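PDB 6TZ0: RNA-dependent RNA Polymerase from Bombyx mori cytoplasmic polyhedrosis virus, which catalyses RNA-templated RNA synthesis, transcribing plus strands conservatively from the double-stranded genome and making the complementary minus strands in replication. Local coordinates for residues A[73-78]-A[104-109]; A[135-140]-A[203-208]; A[415-420]-A[496-501]; A[452-457]-A[935-940]. One frame throughout, in Å; residues are numbered along the deposited sequence.

Contact 1 (A[73-78]-A[104-109]); sequences NEITNP and LVTFRA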
# COMPACT_ATOMS: atom_id res chain seq x y z
N ASN A 73 15.12 -0.34 -40.09
CA ASN A 73 15.45 1.00 -40.57
C ASN A 73 14.89 2.08 -39.66
O ASN A 73 15.44 3.18 -39.61
CB ASN A 73 14.92 1.18 -42.00
CG ASN A 73 15.60 2.32 -42.73
OD1 ASN A 73 16.55 2.92 -42.24
ND2 ASN A 73 15.11 2.62 -43.93
N GLU A 74 13.83 1.77 -38.91
CA GLU A 74 13.21 2.74 -38.02
C GLU A 74 14.07 3.08 -36.81
O GLU A 74 13.81 4.08 -36.14
CB GLU A 74 11.85 2.23 -37.55
CG GLU A 74 10.78 2.13 -38.62
CD GLU A 74 10.82 0.81 -39.38
OE1 GLU A 74 11.65 -0.05 -39.04
OE2 GLU A 74 10.00 0.64 -40.30
N ILE A 75 15.07 2.26 -36.50
CA ILE A 75 15.97 2.54 -35.39
C ILE A 75 17.16 3.38 -35.83
O ILE A 75 17.52 4.36 -35.17
CB ILE A 75 16.41 1.21 -34.74
CG1 ILE A 75 15.20 0.45 -34.22
CG2 ILE A 75 17.39 1.46 -33.60
CD1 ILE A 75 14.43 1.19 -33.16
N THR A 76 17.78 3.02 -36.96
CA THR A 76 18.91 3.79 -37.46
C THR A 76 18.45 5.09 -38.11
O THR A 76 19.14 6.11 -38.01
CB THR A 76 19.73 2.96 -38.44
OG1 THR A 76 18.90 2.58 -39.55
CG2 THR A 76 20.26 1.72 -37.78
N ASN A 77 17.29 5.07 -38.77
CA ASN A 77 16.71 6.25 -39.41
C ASN A 77 15.36 6.50 -38.76
O ASN A 77 14.32 6.05 -39.27
CB ASN A 77 16.55 6.04 -40.92
CG ASN A 77 17.87 5.87 -41.62
OD1 ASN A 77 18.83 6.59 -41.34
ND2 ASN A 77 17.94 4.90 -42.52
N PRO A 78 15.33 7.22 -37.63
CA PRO A 78 14.07 7.41 -36.92
C PRO A 78 13.17 8.40 -37.64
O PRO A 78 13.63 9.29 -38.36
CB PRO A 78 14.51 7.97 -35.56
CG PRO A 78 15.95 7.64 -35.46
CD PRO A 78 16.47 7.72 -36.85
N LEU A 104 6.73 5.93 -24.55
CA LEU A 104 7.58 6.73 -25.42
C LEU A 104 7.63 6.10 -26.81
O LEU A 104 8.16 5.00 -26.99
CB LEU A 104 8.98 6.84 -24.81
CG LEU A 104 10.06 7.82 -25.29
CD1 LEU A 104 10.92 7.21 -26.34
CD2 LEU A 104 9.42 9.08 -25.85
N VAL A 105 7.06 6.80 -27.79
CA VAL A 105 7.14 6.41 -29.19
C VAL A 105 8.55 6.67 -29.69
O VAL A 105 9.24 7.56 -29.19
CB VAL A 105 6.06 7.18 -29.99
CG1 VAL A 105 5.98 6.76 -31.45
CG2 VAL A 105 4.72 7.00 -29.35
N THR A 106 9.02 5.87 -30.65
CA THR A 106 10.35 6.04 -31.21
C THR A 106 10.34 7.13 -32.28
O THR A 106 9.55 7.06 -33.23
CB THR A 106 10.84 4.72 -31.79
OG1 THR A 106 10.83 3.72 -30.77
CG2 THR A 106 12.24 4.86 -32.32
N PHE A 107 11.20 8.13 -32.11
CA PHE A 107 11.38 9.20 -33.09
C PHE A 107 12.79 9.74 -32.95
O PHE A 107 13.56 9.32 -32.09
CB PHE A 107 10.30 10.29 -32.95
CG PHE A 107 10.20 10.88 -31.57
CD1 PHE A 107 10.95 11.97 -31.20
CD2 PHE A 107 9.33 10.34 -30.64
CE1 PHE A 107 10.85 12.51 -29.94
CE2 PHE A 107 9.23 10.87 -29.38
CZ PHE A 107 9.99 11.95 -29.03
N ARG A 108 13.15 10.68 -33.83
CA ARG A 108 14.47 11.29 -33.79
C ARG A 108 14.55 12.31 -32.66
O ARG A 108 13.63 13.11 -32.47
CB ARG A 108 14.79 11.95 -35.13
CG ARG A 108 16.18 12.55 -35.23
CD ARG A 108 16.46 13.10 -36.61
NE ARG A 108 15.57 14.20 -36.95
CZ ARG A 108 15.78 15.47 -36.63
NH1 ARG A 108 16.87 15.82 -35.97
NH2 ARG A 108 14.90 16.39 -36.99
N ALA A 109 15.65 12.27 -31.91
CA ALA A 109 15.74 12.97 -30.63
C ALA A 109 15.74 14.49 -30.78
O ALA A 109 15.37 15.20 -29.84
CB ALA A 109 16.98 12.52 -29.87
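Pro78 rests the CB corner of its ring on the peptide joining Phe107 to Arg108, with CB 3.5 Å from Arg108 N. The same carbon meets the first side-chain carbon of Arg108, the two CB atoms being 4.0 Å apart. Nearer the helix, the methyl of Thr106 is turned to the end of helix 73-76: CG2 comes within 4.2 Å of Glu74 O and 4.4 Å of Ile75 CD1. This follows from a chi1 of -58°, which sets OG1 beside the backbone N, where it is bonded to Ala238 O, and leaves CG2 for the helix. Asn77 is the first residue to depart from helical geometry, and the change of course there carries Pro78 across to the loop. Farther out, Arg108 stretches beyond the proline, bends at chi3 (63°) and forms a salt bridge with Glu80, while the backbones of Arg108 and Lys79 are hydrogen-bonded. Phe107 points the other way, packing edge-to-face with Tyr81, and Ser201 OG bonds to its backbone N. Within the N-terminal region, then, a helix end and a loop meet by van der Waals contact: no hydrogen bond crosses between them, and the loop's polar groups find partners elsewhere.

Contact 2 (A[135-140]-A[203-208]); sequences VKQRKS and LPTFVY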
# COMPACT_ATOMS: atom_id res chain seq x y z
N VAL A 135 14.10 12.61 -18.78
CA VAL A 135 14.20 12.39 -17.34
C VAL A 135 13.75 10.98 -16.95
O VAL A 135 14.43 10.30 -16.18
CB VAL A 135 13.41 13.46 -16.56
CG1 VAL A 135 13.46 13.21 -15.07
CG2 VAL A 135 13.95 14.84 -16.87
N LYS A 136 12.63 10.52 -17.50
CA LYS A 136 12.07 9.22 -17.14
C LYS A 136 12.90 8.04 -17.61
O LYS A 136 12.66 6.92 -17.14
CB LYS A 136 10.65 9.07 -17.70
CG LYS A 136 9.63 10.02 -17.11
CD LYS A 136 9.34 9.69 -15.67
CE LYS A 136 8.18 10.50 -15.15
NZ LYS A 136 8.54 11.93 -15.04
N GLN A 137 13.86 8.24 -18.51
CA GLN A 137 14.62 7.11 -19.03
C GLN A 137 15.88 6.80 -18.24
O GLN A 137 16.37 5.67 -18.33
CB GLN A 137 14.99 7.33 -20.49
CG GLN A 137 13.84 7.16 -21.45
CD GLN A 137 14.27 7.25 -22.89
OE1 GLN A 137 15.44 7.52 -23.18
NE2 GLN A 137 13.34 7.03 -23.81
N ARG A 138 16.43 7.73 -17.47
CA ARG A 138 17.63 7.40 -16.71
C ARG A 138 17.24 6.61 -15.46
O ARG A 138 16.65 7.15 -14.52
CB ARG A 138 18.48 8.64 -16.42
CG ARG A 138 17.87 9.81 -15.70
CD ARG A 138 18.87 10.94 -15.62
NE ARG A 138 20.02 10.63 -14.78
CZ ARG A 138 20.08 10.89 -13.48
NH1 ARG A 138 19.05 11.48 -12.89
NH2 ARG A 138 21.16 10.59 -12.78
N LYS A 139 17.52 5.31 -15.49
CA LYS A 139 17.18 4.38 -14.42
C LYS A 139 18.41 3.51 -14.21
O LYS A 139 18.50 2.41 -14.76
CB LYS A 139 15.98 3.53 -14.79
CG LYS A 139 14.68 4.26 -14.86
CD LYS A 139 13.61 3.32 -15.30
CE LYS A 139 12.31 4.05 -15.38
NZ LYS A 139 11.84 4.45 -14.03
N SER A 140 19.34 3.97 -13.39
CA SER A 140 20.57 3.24 -13.17
C SER A 140 20.74 2.97 -11.69
O SER A 140 20.46 3.84 -10.85
CB SER A 140 21.77 4.00 -13.72
OG SER A 140 21.96 5.20 -13.02
N LEU A 203 16.49 5.01 -27.69
CA LEU A 203 17.82 4.42 -27.71
C LEU A 203 18.58 4.40 -26.37
O LEU A 203 19.38 3.47 -26.19
CB LEU A 203 18.61 5.13 -28.82
CG LEU A 203 19.89 4.59 -29.47
CD1 LEU A 203 21.13 4.95 -28.71
CD2 LEU A 203 19.78 3.09 -29.64
N PRO A 204 18.40 5.34 -25.42
CA PRO A 204 19.08 5.14 -24.12
C PRO A 204 18.54 4.01 -23.25
O PRO A 204 19.15 3.72 -22.21
CB PRO A 204 18.91 6.50 -23.43
CG PRO A 204 18.84 7.43 -24.51
CD PRO A 204 18.07 6.77 -25.58
N THR A 205 17.43 3.36 -23.60
CA THR A 205 16.99 2.21 -22.83
C THR A 205 17.68 0.93 -23.29
O THR A 205 17.70 -0.08 -22.58
CB THR A 205 15.47 2.05 -22.92
OG1 THR A 205 15.10 1.85 -24.28
CG2 THR A 205 14.78 3.27 -22.38
N PHE A 206 18.27 0.96 -24.48
CA PHE A 206 18.89 -0.25 -25.00
C PHE A 206 20.25 -0.52 -24.41
O PHE A 206 20.74 -1.64 -24.53
CB PHE A 206 18.97 -0.18 -26.51
CG PHE A 206 17.67 -0.41 -27.15
CD1 PHE A 206 17.19 -1.70 -27.27
CD2 PHE A 206 16.90 0.64 -27.56
CE1 PHE A 206 15.97 -1.93 -27.83
CE2 PHE A 206 15.68 0.42 -28.12
CZ PHE A 206 15.22 -0.87 -28.25
N VAL A 207 20.84 0.45 -23.72
CA VAL A 207 22.00 0.15 -22.89
C VAL A 207 21.60 -0.80 -21.78
O VAL A 207 22.28 -1.81 -21.53
CB VAL A 207 22.60 1.46 -22.34
CG1 VAL A 207 23.81 1.18 -21.47
CG2 VAL A 207 22.97 2.37 -23.48
N TYR A 208 20.46 -0.54 -21.14
CA TYR A 208 19.96 -1.41 -20.09
C TYR A 208 19.47 -2.73 -20.65
O TYR A 208 19.60 -3.77 -20.00
CB TYR A 208 18.84 -0.71 -19.33
CG TYR A 208 19.21 0.62 -18.73
CD1 TYR A 208 20.15 0.71 -17.71
CD2 TYR A 208 18.57 1.79 -19.12
CE1 TYR A 208 20.49 1.92 -17.15
CE2 TYR A 208 18.89 3.00 -18.56
CZ TYR A 208 19.85 3.06 -17.57
OH TYR A 208 20.18 4.26 -17.00
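Gln137, in the type I turn from Val135 to Arg138, brings its CA to 6.6 Å from that of Thr205, and the chain then runs on past Tyr208, early in helix 206-218. The Tyr208 phenol makes the central contact: its OH accepts the backbone N-H of Lys139 at 3.2 Å from N, a bent bond of 140°. The carbonyl O of Lys139 lies over one face of the ring, and Ser140 CB touches the hydroxyl oxygen, 3.7 Å from Tyr208 OH. The Gln137 chain extends beyond CG and reaches Pro204 and Thr205. Its OE1 lies against the Pro204 ring, 3.6 Å from CB, and its CD meets Thr205 CG2 at 4.0 Å, the two side chains crossing nearly at right angles. The other end of the amide, NE2, is bonded to Ser201 O, which fixes the flip of the group; Thr205 OG1 turns back to Ile202 O. Arg138 points away and pairs with Glu185. The arrangement joins the loop between helices 121-134 and 145-160 to the first part of helix 206-218, near residues that bind ATP, absent here: side chain to side chain, Ser140 is about 9 Å from Arg147 and Arg138 about 9 Å from Tyr184.

Contact 3 (A[415-420]-A[496-501]); sequences EAWLNF and RLFLSF
Trp417 projects from helix 413-422 into the angle between Phe498 and Phe501, meeting one with its face and the other with its edge. Phe498 presents its edge to the indole, CD1 standing 3.6 Å above the plane and over its centre, with the rings at 83°. Behind it, Phe498 CB makes CH-pi contact with the six-membered ring, so CB and CD1 together cover one face. The indole edge is directed at the face of Phe501, Trp417 CE3 standing 3.9 Å above the Phe501 plane. Phe501 is itself the bump that enters the hollow between Ala416, Trp417 and Phe420: its CZ ends 4.1 Å from Ala416 CB, and its CE1 lies over the face of Phe420, 3.5 Å from CG. The latter two planes are at 54°, neither stack nor edge-to-face, and the side chains run antiparallel past one another. Leu497 CD2 touches two rings, at the edge of Phe420, 3.8 Å from CE2, and 4.2 Å from Trp417 CH2. All four aromatic side chains have CG anti to N (chi1 -175° for Phe501), which throws the rings across the interface. Phe498 also stacks on Phe579 and takes a cation-pi contact from Arg465. This aromatic cluster of the central polymerase domain joins helix 413-422 to the weakly bonded helix 494-499 and to Phe501 just beyond it by dispersion and ring-edge electrostatics, without a hydrogen bond between the segments.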
# COMPACT_ATOMS: atom_id res chain seq x y z
N GLU A 415 -4.68 2.31 21.11
CA GLU A 415 -3.29 1.87 21.07
C GLU A 415 -2.99 1.12 19.78
O GLU A 415 -1.88 1.22 19.26
CB GLU A 415 -3.00 1.00 22.30
CG GLU A 415 -1.55 0.57 22.45
CD GLU A 415 -0.62 1.73 22.76
OE1 GLU A 415 -1.07 2.73 23.36
OE2 GLU A 415 0.57 1.64 22.41
N ALA A 416 -3.98 0.42 19.23
CA ALA A 416 -3.81 -0.23 17.94
C ALA A 416 -3.65 0.78 16.81
O ALA A 416 -2.85 0.57 15.90
CB ALA A 416 -4.98 -1.17 17.67
N TRP A 417 -4.41 1.88 16.86
CA TRP A 417 -4.26 2.94 15.86
C TRP A 417 -2.90 3.62 15.95
O TRP A 417 -2.27 3.91 14.92
CB TRP A 417 -5.40 3.94 16.01
CG TRP A 417 -5.21 5.22 15.26
CD1 TRP A 417 -4.93 6.44 15.79
CD2 TRP A 417 -5.26 5.41 13.84
NE1 TRP A 417 -4.82 7.37 14.81
CE2 TRP A 417 -5.02 6.77 13.60
CE3 TRP A 417 -5.50 4.56 12.76
CZ2 TRP A 417 -5.00 7.30 12.32
CZ3 TRP A 417 -5.49 5.09 11.49
CH2 TRP A 417 -5.24 6.45 11.28
N LEU A 418 -2.44 3.89 17.17
CA LEU A 418 -1.11 4.47 17.33
C LEU A 418 0.00 3.52 16.88
O LEU A 418 0.98 3.97 16.28
CB LEU A 418 -0.89 4.91 18.77
CG LEU A 418 -1.24 6.36 19.14
CD1 LEU A 418 -2.72 6.65 19.07
CD2 LEU A 418 -0.73 6.64 20.53
N ASN A 419 -0.15 2.22 17.14
CA ASN A 419 0.83 1.26 16.65
C ASN A 419 0.76 1.10 15.14
O ASN A 419 1.77 0.80 14.50
CB ASN A 419 0.62 -0.10 17.31
CG ASN A 419 0.92 -0.07 18.79
OD1 ASN A 419 1.86 0.58 19.23
ND2 ASN A 419 0.13 -0.80 19.57
N PHE A 420 -0.42 1.30 14.56
CA PHE A 420 -0.56 1.26 13.11
C PHE A 420 0.11 2.45 12.46
O PHE A 420 0.61 2.35 11.34
CB PHE A 420 -2.05 1.21 12.79
CG PHE A 420 -2.37 1.13 11.34
CD1 PHE A 420 -2.23 -0.05 10.64
CD2 PHE A 420 -2.85 2.25 10.68
CE1 PHE A 420 -2.55 -0.12 9.31
CE2 PHE A 420 -3.16 2.19 9.35
CZ PHE A 420 -3.02 1.00 8.67
N ARG A 496 -9.21 9.85 6.78
CA ARG A 496 -9.70 8.85 5.85
C ARG A 496 -9.04 7.50 6.08
O ARG A 496 -9.66 6.46 5.85
CB ARG A 496 -9.48 9.27 4.40
CG ARG A 496 -10.39 10.35 3.90
CD ARG A 496 -10.09 10.56 2.43
NE ARG A 496 -10.85 11.64 1.83
CZ ARG A 496 -12.03 11.48 1.25
NH1 ARG A 496 -12.60 10.28 1.21
NH2 ARG A 496 -12.65 12.52 0.71
N LEU A 497 -7.79 7.50 6.54
CA LEU A 497 -7.16 6.25 6.94
C LEU A 497 -7.79 5.72 8.22
O LEU A 497 -7.85 4.50 8.43
CB LEU A 497 -5.66 6.47 7.12
CG LEU A 497 -4.78 5.23 7.29
CD1 LEU A 497 -4.82 4.41 6.03
CD2 LEU A 497 -3.36 5.61 7.65
N PHE A 498 -8.27 6.61 9.07
CA PHE A 498 -8.90 6.21 10.32
C PHE A 498 -10.28 5.63 10.09
O PHE A 498 -10.72 4.77 10.85
CB PHE A 498 -8.98 7.41 11.26
CG PHE A 498 -9.54 7.10 12.60
CD1 PHE A 498 -8.77 6.47 13.56
CD2 PHE A 498 -10.85 7.44 12.92
CE1 PHE A 498 -9.28 6.18 14.80
CE2 PHE A 498 -11.36 7.16 14.16
CZ PHE A 498 -10.58 6.53 15.10
N LEU A 499 -10.99 6.09 9.05
CA LEU A 499 -12.31 5.53 8.76
C LEU A 499 -12.22 4.09 8.27
O LEU A 499 -13.14 3.29 8.49
CB LEU A 499 -13.05 6.38 7.74
CG LEU A 499 -13.61 7.69 8.26
CD1 LEU A 499 -14.26 8.45 7.13
CD2 LEU A 499 -14.62 7.39 9.36
N SER A 500 -11.14 3.73 7.60
CA SER A 500 -10.97 2.38 7.11
C SER A 500 -10.24 1.47 8.10
O SER A 500 -9.81 0.39 7.71
CB SER A 500 -10.21 2.39 5.79
OG SER A 500 -8.90 2.89 5.96
N PHE A 501 -10.10 1.88 9.35
CA PHE A 501 -9.28 1.11 10.27
C PHE A 501 -10.07 0.01 10.96
O PHE A 501 -9.58 -1.11 11.13
CB PHE A 501 -8.62 2.03 11.29
CG PHE A 501 -7.66 1.32 12.19
CD1 PHE A 501 -6.46 0.84 11.70
CD2 PHE A 501 -7.95 1.15 13.53
CE1 PHE A 501 -5.58 0.19 12.52
CE2 PHE A 501 -7.07 0.50 14.35
CZ PHE A 501 -5.88 0.02 13.85

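Contact 4 (A[452-457]-A[935-940]); sequences MQAVFA and TSLEQL
Leu937 straddles the end of helix 449-455, one methyl on each of two residues: CD2 is 4.0 Å from Ala454 CB, and CD1 is 3.9 Å from Gln453 CG. The backbones come close here, with the CA atoms of Ala454 and Leu937 only 4.9 Å apart, an approach permitted by the small alanine. Leu940 extends the apolar patch toward Ala457, Ala457 CB being 4.2 Å from Leu940 CD1. The same leucine methyl also meets the Gln453 amide, 3.5 Å from NE2; a bend at chi2 (63°) folds that glutamine over the interface. Ile977 of helix 973-979 covers Ala454 and Leu937. The Ser936 side is more polar, and the partly exposed Thr935, Glu938 and Gln939, which touch nothing in 452-457, lie beyond it. Ser936 OG approaches Ala454 O at 3.4 Å, but its bonds are to Leu933 O within its own helix and to Asn64 ND2 of the viral structural protein 4 chain. The same ND2 makes a weak bond to Ala454 O, bridging the segments. Thr935 and Gln939 pack on Ile68 of that chain, while Glu938 forms a salt bridge with Arg950. Small and branched apolar groups thus bring a helix end of the central polymerase domain against one from the C-terminal region; no hydrogen bond links the two segments directly, but a residue of the partner protein bonds to polar groups of both.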
# COMPACT_ATOMS: atom_id res chain seq x y z
N MET A 452 2.04 14.20 12.12
CA MET A 452 0.71 14.70 11.79
C MET A 452 -0.31 14.35 12.86
O MET A 452 -1.19 15.15 13.18
CB MET A 452 0.30 14.14 10.43
CG MET A 452 -1.11 14.40 9.94
SD MET A 452 -1.62 16.05 9.50
CE MET A 452 -3.39 15.84 9.46
N GLN A 453 -0.19 13.16 13.45
CA GLN A 453 -1.10 12.77 14.52
C GLN A 453 -0.75 13.48 15.83
O GLN A 453 -1.64 13.81 16.62
CB GLN A 453 -1.07 11.25 14.69
CG GLN A 453 -2.00 10.71 15.75
CD GLN A 453 -3.45 10.98 15.45
OE1 GLN A 453 -3.91 10.81 14.33
NE2 GLN A 453 -4.18 11.42 16.46
N ALA A 454 0.53 13.75 16.06
CA ALA A 454 0.94 14.47 17.26
C ALA A 454 0.55 15.95 17.20
O ALA A 454 0.38 16.58 18.24
CB ALA A 454 2.44 14.33 17.48
N VAL A 455 0.41 16.50 16.00
CA VAL A 455 0.06 17.91 15.87
C VAL A 455 -1.43 18.13 16.13
O VAL A 455 -1.82 19.02 16.89
CB VAL A 455 0.50 18.44 14.49
CG1 VAL A 455 -0.16 19.74 14.15
CG2 VAL A 455 2.00 18.66 14.49
N PHE A 456 -2.28 17.31 15.52
CA PHE A 456 -3.73 17.44 15.65
C PHE A 456 -4.30 16.52 16.72
O PHE A 456 -5.43 16.04 16.58
CB PHE A 456 -4.41 17.17 14.32
CG PHE A 456 -4.11 18.20 13.28
CD1 PHE A 456 -4.80 19.39 13.25
CD2 PHE A 456 -3.13 17.97 12.33
CE1 PHE A 456 -4.53 20.33 12.28
CE2 PHE A 456 -2.85 18.90 11.37
CZ PHE A 456 -3.55 20.09 11.35
N ALA A 457 -3.55 16.27 17.79
CA ALA A 457 -3.99 15.36 18.83
C ALA A 457 -5.09 15.94 19.70
O ALA A 457 -5.78 15.19 20.39
CB ALA A 457 -2.81 14.95 19.70
N THR A 935 4.37 14.52 24.31
CA THR A 935 3.54 14.46 25.50
C THR A 935 2.06 14.48 25.14
O THR A 935 1.26 13.77 25.75
CB THR A 935 3.89 15.63 26.43
OG1 THR A 935 5.29 15.60 26.72
CG2 THR A 935 3.13 15.56 27.73
N SER A 936 1.69 15.28 24.14
CA SER A 936 0.30 15.29 23.69
C SER A 936 -0.06 14.01 22.96
O SER A 936 -1.21 13.57 23.02
CB SER A 936 0.04 16.50 22.81
OG SER A 936 0.76 16.40 21.60
N LEU A 937 0.90 13.40 22.26
CA LEU A 937 0.62 12.16 21.55
C LEU A 937 0.44 10.98 22.49
O LEU A 937 -0.34 10.07 22.21
CB LEU A 937 1.73 11.89 20.54
CG LEU A 937 1.65 10.64 19.67
CD1 LEU A 937 0.37 10.63 18.88
CD2 LEU A 937 2.84 10.61 18.75
N GLU A 938 1.13 10.99 23.64
CA GLU A 938 0.98 9.92 24.62
C GLU A 938 -0.39 9.86 25.27
O GLU A 938 -0.69 8.85 25.92
CB GLU A 938 2.02 10.05 25.73
CG GLU A 938 3.42 9.77 25.31
CD GLU A 938 4.39 9.90 26.46
OE1 GLU A 938 3.96 10.31 27.56
OE2 GLU A 938 5.59 9.61 26.26
N GLN A 939 -1.22 10.89 25.14
CA GLN A 939 -2.50 10.93 25.82
C GLN A 939 -3.63 10.35 24.99
O GLN A 939 -4.79 10.71 25.21
CB GLN A 939 -2.84 12.38 26.20
CG GLN A 939 -1.75 13.08 26.97
CD GLN A 939 -1.23 12.25 28.11
OE1 GLN A 939 -0.07 11.85 28.13
NE2 GLN A 939 -2.10 11.95 29.07
N LEU A 940 -3.33 9.47 24.04
CA LEU A 940 -4.34 9.01 23.10
C LEU A 940 -4.71 7.55 23.23
O LEU A 940 -5.73 7.14 22.67
CB LEU A 940 -3.90 9.27 21.65
CG LEU A 940 -3.72 10.73 21.24
CD1 LEU A 940 -3.36 10.80 19.77
CD2 LEU A 940 -4.94 11.55 21.55

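In the fold
The four contacts fall into two pairs far apart in space, the centres of contacts 2 and 3 being about 40 Å apart. Contacts 1 and 2 lie in the N-terminal region and adjoin where Leu104 CD1 meets Gln137 NE2 at 3.5 Å; both are partly buried, each sets a loop against one end of a helix, and contact 2 alone has a hydrogen bond between its segments. Contacts 3 and 4 are buried and share their surroundings: Trp417 packs on Gln453, and Leu418 on Leu937 and Leu940, so helix 413-422 serves both. Their chemistry nevertheless differs, aromatic within the polymerase domain and aliphatic where it meets the C-terminal region beside viral structural protein 4.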